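Local coordinates for endo-1,3-beta-glucanase, family GH16 (Zobellia galactanivorans, PDB 4CRQ), which probably hydrolyses internal beta-1,3-glucosidic linkages in laminarin, the chain here being its family 16 catalytic module, at residues S120-A125 against G206-F211. The protein carries 1 engineered substitution. Numbering follows the deposited sequence.
Sequences SRINNA and GDWPGF. Engineered in segment 120-125: Ser120 (natural residue Glu).
With chi1 at -173°, Trp208 turns CG opposite its backbone N, and the indole reaches across to Ile122. In Ile122 a chi1 of 56° sets CG2 anti to the carbonyl carbon, pointing it at the indole face, while CG1 carries CD1 to the rim. Ile122 CG2 lies over the face of Trp208, 3.8 Å from the centroid of its six-membered ring, a CH-pi contact. Ile122 CD1 lies on the same face but out over the rim, 3.5 Å from Trp208 NE1. CG2 also packs on Pro209, with 3.8 Å between Ile122 CG2 and Pro209 CB. At the edge of the indole, near its plane, Ser120 OG is 3.2 Å from Trp208 CZ3. Ser120 is engineered; the natural residue is glutamate. Trp95 and His129 add further aromatic contacts to the Trp208 ring.

One hydrogen bond joins the two loops. Asn123 ND2 donates to Pro209 O at 3.1 Å, with an N-H...O angle of 159°. It arrives in the carbonyl plane, on a lone pair, and the oxygen lies close to the amide plane. Asn123 OD1 accepts from Gly93 N, so the amide is held at both ends and its rotation is fixed. With an alanine in place of Asn123, Pro209 O and Gly93 N would probably both lose their side-chain partner, and the tie between the loops would be weaker.

Asn123 follows Ile122 in a type II' beta turn that ends at Ala125. Arg121, just before the turn, holds its last residue: NE and NH2 both bond Ala125 O, with Arg121 NE 2.8 Å from Ala125 O.

The contact joins the loops after strands 119-120 and 196-204 of the GH16 beta-sandwich, a concanavalin-like fold. In the natural sequence the glutamate replaced at Ser120 completes the Glu-Ile-Asp-Ile-Met-Glu signature, which in this family lines the active-site cleft.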
loop_
_atom_site.group_PDB
_atom_site.type_symbol
_atom_site.label_atom_id
_atom_site.label_comp_id
_atom_site.label_asym_id
_atom_site.label_seq_id
_atom_site.Cartn_x
_atom_site.Cartn_y
_atom_site.Cartn_z
ATOM N N SER A 120 4.781 2.136 -3.553
ATOM C CA SER A 120 5.579 2.167 -2.312
ATOM C C SER A 120 6.760 3.115 -2.574
ATOM O O SER A 120 7.177 3.324 -3.719
ATOM C CB SER A 120 6.010 0.781 -1.837
ATOM O OG SER A 120 6.854 0.179 -2.782
ATOM N N ARG A 121 7.268 3.716 -1.500
ATOM C CA ARG A 121 8.418 4.607 -1.594
ATOM C C ARG A 121 9.233 4.457 -0.330
ATOM O O ARG A 121 8.670 4.162 0.719
ATOM C CB ARG A 121 7.956 6.069 -1.760
ATOM C CG ARG A 121 9.107 7.066 -1.941
ATOM C CD ARG A 121 8.618 8.472 -1.759
ATOM N NE ARG A 121 9.691 9.442 -1.950
ATOM C CZ ARG A 121 9.765 10.612 -1.332
ATOM N NH1 ARG A 121 8.826 10.973 -0.447
ATOM N NH2 ARG A 121 10.792 11.420 -1.603
ATOM N N ILE A 122 10.546 4.662 -0.439
ATOM C CA ILE A 122 11.385 4.696 0.766
ATOM C C ILE A 122 12.194 5.982 0.871
ATOM O O ILE A 122 12.618 6.565 -0.160
ATOM C CB ILE A 122 12.348 3.467 0.868
ATOM C CG1 ILE A 122 13.227 3.348 -0.399
ATOM C CG2 ILE A 122 11.553 2.191 1.170
ATOM C CD1 ILE A 122 14.446 2.466 -0.230
ATOM N N ASN A 123 12.395 6.405 2.120
ATOM C CA ASN A 123 13.377 7.460 2.453
ATOM C C ASN A 123 13.092 8.745 1.672
ATOM O O ASN A 123 11.955 9.194 1.692
ATOM C CB ASN A 123 14.820 6.924 2.266
ATOM C CG ASN A 123 15.076 5.661 3.071
ATOM O OD1 ASN A 123 14.546 5.508 4.178
ATOM N ND2 ASN A 123 15.884 4.754 2.530
ATOM N N ASN A 124 14.089 9.334 1.007
ATOM C CA ASN A 124 13.885 10.553 0.206
ATOM C C ASN A 124 13.941 10.288 -1.297
ATOM O O ASN A 124 14.170 11.229 -2.082
ATOM C CB ASN A 124 14.952 11.616 0.579
ATOM C CG ASN A 124 14.810 12.132 1.995
ATOM O OD1 ASN A 124 13.800 12.733 2.338
ATOM N ND2 ASN A 124 15.827 11.903 2.825
ATOM N N ALA A 125 13.730 9.025 -1.702
ATOM C CA ALA A 125 13.890 8.614 -3.117
ATOM C C ALA A 125 12.991 9.436 -4.054
ATOM O O ALA A 125 11.830 9.712 -3.729
ATOM C CB ALA A 125 13.628 7.118 -3.301
ATOM N N GLY A 206 12.883 -0.633 8.539
ATOM C CA GLY A 206 12.603 -1.979 8.044
ATOM C C GLY A 206 13.696 -2.378 7.103
ATOM O O GLY A 206 14.585 -1.553 6.796
ATOM N N ASP A 207 13.629 -3.626 6.634
ATOM C CA ASP A 207 14.704 -4.186 5.789
ATOM C C ASP A 207 15.014 -3.329 4.567
ATOM O O ASP A 207 16.181 -3.053 4.277
ATOM C CB ASP A 207 14.379 -5.635 5.396
ATOM C CG ASP A 207 14.265 -6.554 6.604
ATOM O OD1 ASP A 207 14.952 -6.321 7.630
ATOM O OD2 ASP A 207 13.483 -7.523 6.525
ATOM N N TRP A 208 13.953 -2.907 3.882
ATOM C CA TRP A 208 14.066 -2.105 2.673
ATOM C C TRP A 208 14.569 -0.681 2.917
ATOM O O TRP A 208 15.643 -0.362 2.396
ATOM C CB TRP A 208 12.756 -2.173 1.872
ATOM C CG TRP A 208 12.806 -1.519 0.510
ATOM C CD1 TRP A 208 13.934 -1.221 -0.274
ATOM C CD2 TRP A 208 11.666 -1.085 -0.295
ATOM N NE1 TRP A 208 13.572 -0.636 -1.464
ATOM C CE2 TRP A 208 12.228 -0.525 -1.548
ATOM C CE3 TRP A 208 10.284 -1.098 -0.123
ATOM C CZ2 TRP A 208 11.413 -0.004 -2.556
ATOM C CZ3 TRP A 208 9.473 -0.571 -1.141
ATOM C CH2 TRP A 208 10.024 -0.039 -2.331
ATOM N N PRO A 209 13.836 0.180 3.697
ATOM C CA PRO A 209 14.335 1.557 3.869
ATOM C C PRO A 209 15.612 1.623 4.737
ATOM O O PRO A 209 16.363 2.591 4.628
ATOM C CB PRO A 209 13.182 2.280 4.562
ATOM C CG PRO A 209 12.479 1.188 5.340
ATOM C CD PRO A 209 12.582 -0.032 4.450
ATOM N N GLY A 210 15.854 0.605 5.566
ATOM C CA GLY A 210 17.006 0.605 6.466
ATOM C C GLY A 210 16.550 1.026 7.848
ATOM O O GLY A 210 15.374 1.365 8.039
ATOM N N PHE A 211 17.485 1.031 8.791
ATOM C CA PHE A 211 17.180 1.267 10.224
ATOM C C PHE A 211 17.585 2.625 10.798
ATOM O O PHE A 211 17.466 2.860 12.005
ATOM C CB PHE A 211 17.720 0.055 11.038
ATOM C CG PHE A 211 17.169 -1.239 10.527
ATOM C CD1 PHE A 211 15.840 -1.609 10.844
ATOM C CD2 PHE A 211 17.943 -2.092 9.702
ATOM C CE1 PHE A 211 15.304 -2.797 10.361
ATOM C CE2 PHE A 211 17.394 -3.294 9.217
ATOM C CZ PHE A 211 16.073 -3.633 9.547
#